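Long-range contact in 5' nucleotidase family protein (Staphylococcus aureus subsp. aureus, PDB 4Q7F), which belongs to the 5'-nucleotidase family and pairs a calcineurin-like metallophosphoesterase domain, holding manganese and magnesium ions, with a C-terminal 5'-nucleotidase domain: residues K196-F210 with D239-I252. Numbering follows the deposited sequence.
Sequences KRHADIIVVCYHGGF and DIDIFITGHQHRQI. With MG (magnesium ion), chain B; MN (manganese (II) ion), chain C.
Strands 201-207 and 242-244 run parallel, their axes 4.7 Å apart at closest and 11° from aligned, in a beta-alpha-beta unit with helix 229-236. Backbone bonds join them, from Ile-242 N to Ile-202 O through to Tyr-206 N to Ile-244 O; further along, Gly-246 N bonds to Gly-208 O. Asp-241 OD2 turns its anti lone pair to Ile-202 N (2.8 Å), and Lys-196 NZ salt-bridges Asp-239 OD1 from above the carboxylate plane. On one face Val-204, packed on helix 184-198, lies alongside Phe-243, CB to CD1 3.7 Å; on the other, Cys-205 SG rests on Ile-244 CD1. The extended side chain of Gln-248 sets its amide against the Phe-210 backbone: OE1 takes Phe-210 N (2.9 Å), NE2 gives to Phe-210 O (3.0 Å). Arg-250 NH1 meets OE1 from the opposite face to Phe-210 N, which should hold the amide's rotation. His-207 NE2 (2.6 Å) and His-247 ND1 (2.5 Å) bind magnesium in their ring planes, with Asp-72 and Asn-109; His-249 binds manganese, and water 2 bridges the metals. The end of strand 201-207 and the loop after strand 242-244 bring three histidines to a dinuclear centre; Asn-70 O on His-207 ND1 and Glu-226 on His-247 NE2 should fix the magnesium-binding rings, and the Gln-248 clasp the nearby loop.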
ATOM      1  N   LYS A 196      29.119   5.756  11.082  1.00 43.49           N
ATOM      2  CA  LYS A 196      30.458   5.512  10.559  1.00 46.06           C
ATOM      3  C   LYS A 196      31.522   5.436  11.670  1.00 47.37           C
ATOM      4  O   LYS A 196      32.547   4.812  11.474  1.00 49.60           O
ATOM      5  CB  LYS A 196      30.844   6.570   9.541  1.00 48.39           C
ATOM      6  CG  LYS A 196      29.998   6.566   8.283  1.00 48.47           C
ATOM      7  CD  LYS A 196      30.385   7.717   7.367  1.00 50.26           C
ATOM      8  CE  LYS A 196      31.815   7.579   6.852  1.00 52.00           C
ATOM      9  NZ  LYS A 196      32.240   8.735   6.022  1.00 53.63           N
ATOM     10  N   ARG A 197      31.293   6.084  12.811  1.00 48.88           N
ATOM     11  CA  ARG A 197      32.241   5.996  13.936  1.00 50.63           C
ATOM     12  C   ARG A 197      32.123   4.636  14.610  1.00 51.22           C
ATOM     13  O   ARG A 197      33.082   4.131  15.169  1.00 52.31           O
ATOM     14  CB  ARG A 197      31.998   7.072  15.009  1.00 50.07           C
ATOM     15  CG  ARG A 197      32.505   8.466  14.681  1.00 51.21           C
ATOM     16  CD  ARG A 197      32.409   9.411  15.880  1.00 51.48           C
ATOM     17  NE  ARG A 197      31.040   9.816  16.243  1.00 50.18           N
ATOM     18  CZ  ARG A 197      30.388  10.855  15.714  1.00 49.57           C
ATOM     19  NH1 ARG A 197      29.152  11.150  16.114  1.00 48.48           N
ATOM     20  NH2 ARG A 197      30.958  11.605  14.773  1.00 50.21           N
ATOM     21  N   HIS A 198      30.934   4.054  14.573  1.00 51.15           N
ATOM     22  CA  HIS A 198      30.706   2.787  15.239  1.00 52.76           C
ATOM     23  C   HIS A 198      30.857   1.581  14.295  1.00 49.24           C
ATOM     24  O   HIS A 198      31.297   0.522  14.731  1.00 48.94           O
ATOM     25  CB  HIS A 198      29.305   2.801  15.883  1.00 56.19           C
ATOM     26  CG  HIS A 198      29.128   1.802  16.987  1.00 64.32           C
ATOM     27  ND1 HIS A 198      29.004   0.445  16.763  1.00 67.48           N
ATOM     28  CD2 HIS A 198      29.033   1.968  18.330  1.00 69.98           C
ATOM     29  CE1 HIS A 198      28.860  -0.182  17.918  1.00 67.88           C
ATOM     30  NE2 HIS A 198      28.875   0.720  18.885  1.00 71.32           N
ATOM     31  N   ALA A 199      30.550   1.754  13.005  1.00 45.84           N
ATOM     32  CA  ALA A 199      30.545   0.621  12.060  1.00 44.48           C
ATOM     33  C   ALA A 199      31.342   0.765  10.765  1.00 44.25           C
ATOM     34  O   ALA A 199      31.597   1.861  10.284  1.00 47.90           O
ATOM     35  CB  ALA A 199      29.099   0.275  11.711  1.00 42.10           C
ATOM     36  N   ASP A 200      31.704  -0.387  10.209  1.00 42.47           N
ATOM     37  CA  ASP A 200      32.446  -0.484   8.956  1.00 43.08           C
ATOM     38  C   ASP A 200      31.491  -0.673   7.792  1.00 42.05           C
ATOM     39  O   ASP A 200      31.783  -0.255   6.670  1.00 42.68           O
ATOM     40  CB  ASP A 200      33.383  -1.676   9.011  1.00 42.82           C
ATOM     41  CG  ASP A 200      34.336  -1.606  10.180  1.00 43.28           C
ATOM     42  OD1 ASP A 200      35.236  -0.742  10.167  1.00 44.68           O
ATOM     43  OD2 ASP A 200      34.190  -2.435  11.095  1.00 41.41           O
ATOM     44  N   ILE A 201      30.360  -1.325   8.063  1.00 41.04           N
ATOM     45  CA  ILE A 201      29.332  -1.571   7.055  1.00 39.73           C
ATOM     46  C   ILE A 201      28.011  -0.963   7.497  1.00 37.53           C
ATOM     47  O   ILE A 201      27.574  -1.156   8.640  1.00 36.06           O
ATOM     48  CB  ILE A 201      29.132  -3.080   6.810  1.00 40.05           C
ATOM     49  CG1 ILE A 201      30.439  -3.717   6.327  1.00 40.93           C
ATOM     50  CG2 ILE A 201      28.007  -3.320   5.799  1.00 38.83           C
ATOM     51  CD1 ILE A 201      30.918  -3.212   4.980  1.00 42.75           C
ATOM     52  N   ILE A 202      27.372  -0.244   6.576  1.00 35.31           N
ATOM     53  CA  ILE A 202      26.101   0.422   6.844  1.00 34.60           C
ATOM     54  C   ILE A 202      24.989  -0.097   5.943  1.00 32.92           C
ATOM     55  O   ILE A 202      25.140  -0.169   4.724  1.00 32.38           O
ATOM     56  CB  ILE A 202      26.248   1.941   6.686  1.00 35.52           C
ATOM     57  CG1 ILE A 202      27.165   2.454   7.810  1.00 36.62           C
ATOM     58  CG2 ILE A 202      24.880   2.619   6.740  1.00 35.25           C
ATOM     59  CD1 ILE A 202      27.702   3.842   7.604  1.00 38.98           C
ATOM     60  N   VAL A 203      23.879  -0.449   6.582  1.00 31.01           N
ATOM     61  CA  VAL A 203      22.708  -0.978   5.927  1.00 29.13           C
ATOM     62  C   VAL A 203      21.533  -0.096   6.284  1.00 28.12           C
ATOM     63  O   VAL A 203      21.222   0.092   7.458  1.00 26.81           O
ATOM     64  CB  VAL A 203      22.392  -2.411   6.423  1.00 28.20           C
ATOM     65  CG1 VAL A 203      21.130  -2.970   5.767  1.00 26.51           C
ATOM     66  CG2 VAL A 203      23.573  -3.335   6.181  1.00 28.49           C
ATOM     67  N   VAL A 204      20.908   0.478   5.263  1.00 27.41           N
ATOM     68  CA  VAL A 204      19.735   1.291   5.443  1.00 26.49           C
ATOM     69  C   VAL A 204      18.508   0.486   5.024  1.00 25.64           C
ATOM     70  O   VAL A 204      18.455  -0.016   3.885  1.00 26.39           O
ATOM     71  CB  VAL A 204      19.780   2.559   4.563  1.00 26.90           C
ATOM     72  CG1 VAL A 204      18.476   3.321   4.706  1.00 26.70           C
ATOM     73  CG2 VAL A 204      20.962   3.440   4.940  1.00 28.19           C
ATOM     74  N   CYS A 205      17.542   0.335   5.928  1.00 24.83           N
ATOM     75  CA  CYS A 205      16.281  -0.341   5.598  1.00 24.48           C
ATOM     76  C   CYS A 205      15.202   0.719   5.642  1.00 24.27           C
ATOM     77  O   CYS A 205      14.728   1.115   6.707  1.00 24.54           O
ATOM     78  CB  CYS A 205      15.931  -1.483   6.535  1.00 24.57           C
ATOM     79  SG  CYS A 205      17.094  -2.853   6.500  1.00 26.44           S
ATOM     80  N   TYR A 206      14.822   1.170   4.456  1.00 23.55           N
ATOM     81  CA  TYR A 206      13.865   2.238   4.290  1.00 22.57           C
ATOM     82  C   TYR A 206      12.568   1.751   3.700  1.00 21.37           C
ATOM     83  O   TYR A 206      12.555   1.225   2.593  1.00 20.36           O
ATOM     84  CB  TYR A 206      14.512   3.267   3.363  1.00 24.21           C
ATOM     85  CG  TYR A 206      13.646   4.419   2.898  1.00 24.98           C
ATOM     86  CD1 TYR A 206      12.869   5.157   3.788  1.00 25.07           C
ATOM     87  CD2 TYR A 206      13.697   4.837   1.573  1.00 26.04           C
ATOM     88  CE1 TYR A 206      12.126   6.246   3.350  1.00 26.89           C
ATOM     89  CE2 TYR A 206      12.962   5.911   1.129  1.00 27.49           C
ATOM     90  CZ  TYR A 206      12.180   6.617   2.017  1.00 27.23           C
ATOM     91  OH  TYR A 206      11.462   7.686   1.550  1.00 29.54           O
ATOM     92  N   HIS A 207      11.472   1.872   4.448  1.00 20.45           N
ATOM     93  CA  HIS A 207      10.211   1.524   3.886  1.00 20.02           C
ATOM     94  C   HIS A 207       9.759   2.744   3.079  1.00 21.04           C
ATOM     95  O   HIS A 207       9.009   3.558   3.564  1.00 20.60           O
ATOM     96  CB  HIS A 207       9.149   1.186   4.893  1.00 19.84           C
ATOM     97  CG  HIS A 207       7.910   0.694   4.231  1.00 20.21           C
ATOM     98  ND1 HIS A 207       7.737  -0.623   3.896  1.00 19.81           N
ATOM     99  CD2 HIS A 207       6.852   1.357   3.712  1.00 20.73           C
ATOM    100  CE1 HIS A 207       6.588  -0.770   3.268  1.00 20.36           C
ATOM    101  NE2 HIS A 207       6.035   0.415   3.139  1.00 21.49           N
ATOM    102  N   GLY A 208      10.296   2.855   1.873  1.00 21.87           N
ATOM    103  CA  GLY A 208      10.017   3.939   0.961  1.00 23.07           C
ATOM    104  C   GLY A 208      10.778   3.571  -0.299  1.00 23.55           C
ATOM    105  O   GLY A 208      11.547   2.578  -0.298  1.00 22.99           O
ATOM    106  N   GLY A 209      10.599   4.356  -1.354  1.00 23.22           N
ATOM    107  CA  GLY A 209      11.241   4.064  -2.632  1.00 23.80           C
ATOM    108  C   GLY A 209      11.996   5.201  -3.294  1.00 25.59           C
ATOM    109  O   GLY A 209      12.558   6.078  -2.620  1.00 25.98           O
ATOM    110  N   PHE A 210      11.982   5.190  -4.625  1.00 26.30           N
ATOM    111  CA  PHE A 210      12.739   6.136  -5.417  1.00 27.70           C
ATOM    112  C   PHE A 210      11.841   7.083  -6.185  1.00 28.26           C
ATOM    113  O   PHE A 210      10.931   6.659  -6.905  1.00 27.18           O
ATOM    114  CB  PHE A 210      13.677   5.386  -6.362  1.00 28.63           C
ATOM    115  CG  PHE A 210      14.562   4.414  -5.647  1.00 28.81           C
ATOM    116  CD1 PHE A 210      15.573   4.877  -4.820  1.00 29.39           C
ATOM    117  CD2 PHE A 210      14.339   3.054  -5.733  1.00 28.75           C
ATOM    118  CE1 PHE A 210      16.374   3.992  -4.118  1.00 30.12           C
ATOM    119  CE2 PHE A 210      15.143   2.155  -5.029  1.00 29.78           C
ATOM    120  CZ  PHE A 210      16.158   2.628  -4.219  1.00 29.00           C
ATOM    121  N   ASP A 239      28.883   6.025   1.689  1.00 42.00           N
ATOM    122  CA  ASP A 239      28.858   5.569   3.077  1.00 42.30           C
ATOM    123  C   ASP A 239      27.819   4.467   3.333  1.00 40.55           C
ATOM    124  O   ASP A 239      27.725   3.941   4.441  1.00 39.39           O
ATOM    125  CB  ASP A 239      28.578   6.765   3.984  1.00 44.57           C
ATOM    126  CG  ASP A 239      29.678   7.820   3.908  1.00 48.16           C
ATOM    127  OD1 ASP A 239      30.858   7.437   3.789  1.00 49.09           O
ATOM    128  OD2 ASP A 239      29.368   9.023   3.985  1.00 51.38           O
ATOM    129  N   ILE A 240      27.046   4.127   2.305  1.00 39.14           N
ATOM    130  CA  ILE A 240      26.015   3.096   2.405  1.00 36.93           C
ATOM    131  C   ILE A 240      26.436   1.905   1.557  1.00 35.28           C
ATOM    132  O   ILE A 240      26.738   2.037   0.364  1.00 34.23           O
ATOM    133  CB  ILE A 240      24.647   3.591   1.887  1.00 36.14           C
ATOM    134  CG1 ILE A 240      24.211   4.860   2.624  1.00 36.55           C
ATOM    135  CG2 ILE A 240      23.614   2.501   2.055  1.00 34.64           C
ATOM    136  CD1 ILE A 240      22.978   5.532   2.047  1.00 36.34           C
ATOM    137  N   ASP A 241      26.456   0.741   2.189  1.00 33.48           N
ATOM    138  CA  ASP A 241      26.829  -0.495   1.536  1.00 33.01           C
ATOM    139  C   ASP A 241      25.577  -1.204   1.000  1.00 31.35           C
ATOM    140  O   ASP A 241      25.579  -1.714  -0.114  1.00 30.83           O
ATOM    141  CB  ASP A 241      27.590  -1.360   2.545  1.00 33.79           C
ATOM    142  CG  ASP A 241      28.865  -0.673   3.031  1.00 35.72           C
ATOM    143  OD1 ASP A 241      29.771  -0.466   2.209  1.00 37.72           O
ATOM    144  OD2 ASP A 241      28.959  -0.323   4.219  1.00 36.10           O
ATOM    145  N   ILE A 242      24.511  -1.218   1.790  1.00 29.28           N
ATOM    146  CA  ILE A 242      23.273  -1.867   1.378  1.00 29.01           C
ATOM    147  C   ILE A 242      22.107  -0.913   1.625  1.00 28.22           C
ATOM    148  O   ILE A 242      21.961  -0.355   2.728  1.00 27.42           O
ATOM    149  CB  ILE A 242      23.035  -3.194   2.129  1.00 27.46           C
ATOM    150  CG1 ILE A 242      24.256  -4.124   1.999  1.00 28.90           C
ATOM    151  CG2 ILE A 242      21.802  -3.897   1.598  1.00 26.60           C
ATOM    152  CD1 ILE A 242      24.090  -5.457   2.703  1.00 28.09           C
ATOM    153  N   PHE A 243      21.285  -0.730   0.598  1.00 28.35           N
ATOM    154  CA  PHE A 243      20.144   0.191   0.662  1.00 28.32           C
ATOM    155  C   PHE A 243      18.897  -0.621   0.330  1.00 27.62           C
ATOM    156  O   PHE A 243      18.617  -0.923  -0.848  1.00 27.79           O
ATOM    157  CB  PHE A 243      20.347   1.356  -0.310  1.00 30.25           C
ATOM    158  CG  PHE A 243      19.459   2.548  -0.041  1.00 31.96           C
ATOM    159  CD1 PHE A 243      19.764   3.437   0.984  1.00 33.28           C
ATOM    160  CD2 PHE A 243      18.352   2.807  -0.825  1.00 32.43           C
ATOM    161  CE1 PHE A 243      18.959   4.542   1.233  1.00 35.54           C
ATOM    162  CE2 PHE A 243      17.542   3.905  -0.575  1.00 33.41           C
ATOM    163  CZ  PHE A 243      17.844   4.775   0.455  1.00 33.98           C
ATOM    164  N   ILE A 244      18.190  -1.017   1.388  1.00 25.61           N
ATOM    165  CA  ILE A 244      16.978  -1.818   1.295  1.00 24.82           C
ATOM    166  C   ILE A 244      15.789  -0.885   1.252  1.00 24.03           C
ATOM    167  O   ILE A 244      15.685   0.033   2.072  1.00 24.54           O
ATOM    168  CB  ILE A 244      16.918  -2.835   2.471  1.00 24.41           C
ATOM    169  CG1 ILE A 244      17.939  -3.936   2.198  1.00 24.70           C
ATOM    170  CG2 ILE A 244      15.528  -3.447   2.654  1.00 23.34           C
ATOM    171  CD1 ILE A 244      18.114  -4.958   3.328  1.00 24.74           C
ATOM    172  N   THR A 245      14.921  -1.102   0.265  1.00 23.23           N
ATOM    173  CA  THR A 245      13.743  -0.276   0.056  1.00 22.37           C
ATOM    174  C   THR A 245      12.464  -1.102  -0.115  1.00 22.32           C
ATOM    175  O   THR A 245      12.499  -2.321  -0.191  1.00 21.86           O
ATOM    176  CB  THR A 245      13.930   0.641  -1.170  1.00 22.67           C
ATOM    177  OG1 THR A 245      14.066  -0.137  -2.360  1.00 22.21           O
ATOM    178  CG2 THR A 245      15.127   1.520  -0.990  1.00 23.49           C
ATOM    179  N   GLY A 246      11.326  -0.419  -0.181  1.00 23.13           N
ATOM    180  CA  GLY A 246      10.029  -1.087  -0.327  1.00 22.01           C
ATOM    181  C   GLY A 246       9.001  -0.052  -0.724  1.00 22.01           C
ATOM    182  O   GLY A 246       9.328   0.896  -1.450  1.00 22.48           O
ATOM    183  N   HIS A 247       7.760  -0.248  -0.262  1.00 21.76           N
ATOM    184  CA  HIS A 247       6.657   0.703  -0.432  1.00 22.02           C
ATOM    185  C   HIS A 247       6.066   0.855  -1.811  1.00 22.69           C
ATOM    186  O   HIS A 247       4.843   0.949  -1.945  1.00 21.55           O
ATOM    187  CB  HIS A 247       7.085   2.094   0.081  1.00 22.37           C
ATOM    188  CG  HIS A 247       6.018   3.135   0.001  1.00 22.29           C
ATOM    189  ND1 HIS A 247       4.845   3.047   0.717  1.00 22.25           N
ATOM    190  CD2 HIS A 247       5.957   4.308  -0.675  1.00 23.16           C
ATOM    191  CE1 HIS A 247       4.106   4.109   0.481  1.00 22.07           C
ATOM    192  NE2 HIS A 247       4.755   4.891  -0.363  1.00 22.70           N
ATOM    193  N   GLN A 248       6.922   0.919  -2.829  1.00 22.92           N
ATOM    194  CA  GLN A 248       6.453   1.082  -4.185  1.00 23.69           C
ATOM    195  C   GLN A 248       6.124  -0.248  -4.852  1.00 23.19           C
ATOM    196  O   GLN A 248       5.554  -0.244  -5.936  1.00 23.69           O
ATOM    197  CB  GLN A 248       7.482   1.854  -5.006  1.00 24.83           C
ATOM    198  CG  GLN A 248       7.684   3.307  -4.572  1.00 24.64           C
ATOM    199  CD  GLN A 248       8.801   3.977  -5.376  1.00 24.98           C
ATOM    200  OE1 GLN A 248       9.861   3.389  -5.574  1.00 24.19           O
ATOM    201  NE2 GLN A 248       8.560   5.189  -5.849  1.00 25.26           N
ATOM    202  N   HIS A 249       6.490  -1.383  -4.219  1.00 21.46           N
ATOM    203  CA  HIS A 249       6.201  -2.713  -4.767  1.00 20.96           C
ATOM    204  C   HIS A 249       6.935  -2.987  -6.086  1.00 22.52           C
ATOM    205  O   HIS A 249       6.489  -3.788  -6.917  1.00 23.55           O
ATOM    206  CB  HIS A 249       4.710  -2.885  -4.983  1.00 20.79           C
ATOM    207  CG  HIS A 249       3.892  -2.726  -3.748  1.00 19.51           C
ATOM    208  ND1 HIS A 249       2.549  -3.018  -3.712  1.00 20.08           N
ATOM    209  CD2 HIS A 249       4.239  -2.398  -2.484  1.00 19.09           C
ATOM    210  CE1 HIS A 249       2.091  -2.810  -2.490  1.00 19.78           C
ATOM    211  NE2 HIS A 249       3.102  -2.473  -1.720  1.00 18.88           N
ATOM    212  N   ARG A 250       8.048  -2.309  -6.289  1.00 23.90           N
ATOM    213  CA  ARG A 250       8.850  -2.502  -7.481  1.00 25.72           C
ATOM    214  C   ARG A 250       9.891  -3.596  -7.238  1.00 26.91           C
ATOM    215  O   ARG A 250      10.176  -3.935  -6.084  1.00 25.24           O
ATOM    216  CB  ARG A 250       9.551  -1.205  -7.812  1.00 27.05           C
ATOM    217  CG  ARG A 250       8.582  -0.073  -8.095  1.00 26.81           C
ATOM    218  CD  ARG A 250       9.279   1.260  -8.037  1.00 27.63           C
ATOM    219  NE  ARG A 250      10.170   1.432  -9.169  1.00 29.38           N
ATOM    220  CZ  ARG A 250      10.900   2.518  -9.387  1.00 30.04           C
ATOM    221  NH1 ARG A 250      10.893   3.521  -8.517  1.00 30.10           N
ATOM    222  NH2 ARG A 250      11.673   2.584 -10.463  1.00 30.87           N
ATOM    223  N   GLN A 251      10.431  -4.144  -8.339  1.00 27.49           N
ATOM    224  CA  GLN A 251      11.442  -5.193  -8.287  1.00 28.89           C
ATOM    225  C   GLN A 251      12.756  -4.621  -8.779  1.00 29.24           C
ATOM    226  O   GLN A 251      12.949  -4.393  -9.985  1.00 31.83           O
ATOM    227  CB  GLN A 251      10.984  -6.417  -9.063  1.00 30.96           C
ATOM    228  CG  GLN A 251       9.685  -6.940  -8.465  1.00 33.95           C
ATOM    229  CD  GLN A 251       9.334  -8.333  -8.888  1.00 37.61           C
ATOM    230  OE1 GLN A 251       9.942  -8.892  -9.794  1.00 44.55           O
ATOM    231  NE2 GLN A 251       8.341  -8.914  -8.220  1.00 38.08           N
ATOM    232  N   ILE A 252      13.626  -4.333  -7.817  1.00 26.21           N
ATOM    233  CA  ILE A 252      14.900  -3.696  -8.082  1.00 27.10           C
ATOM    234  C   ILE A 252      16.016  -4.418  -7.363  1.00 26.80           C
ATOM    235  O   ILE A 252      15.855  -4.789  -6.211  1.00 25.63           O
ATOM    236  CB  ILE A 252      14.866  -2.237  -7.567  1.00 27.03           C
ATOM    237  CG1 ILE A 252      13.843  -1.430  -8.377  1.00 27.89           C
ATOM    238  CG2 ILE A 252      16.234  -1.579  -7.672  1.00 28.08           C
ATOM    239  CD1 ILE A 252      13.627  -0.032  -7.851  1.00 28.67           C
TER
HETATM  240 MG    MG B 601       3.861   1.114   1.978  1.00 21.04          MG
HETATM  241 MN    MN C 602       2.920  -1.766   0.526  1.00 22.28          MN
HETATM  242  O   HOH W   1      12.155   5.943  -9.691  1.00 35.15           O
HETATM  243  O   HOH W   2       2.943   0.426  -0.037  1.00 20.85           O
HETATM  244  O   HOH W   3       0.744  -0.856  -0.102  1.00 33.42           O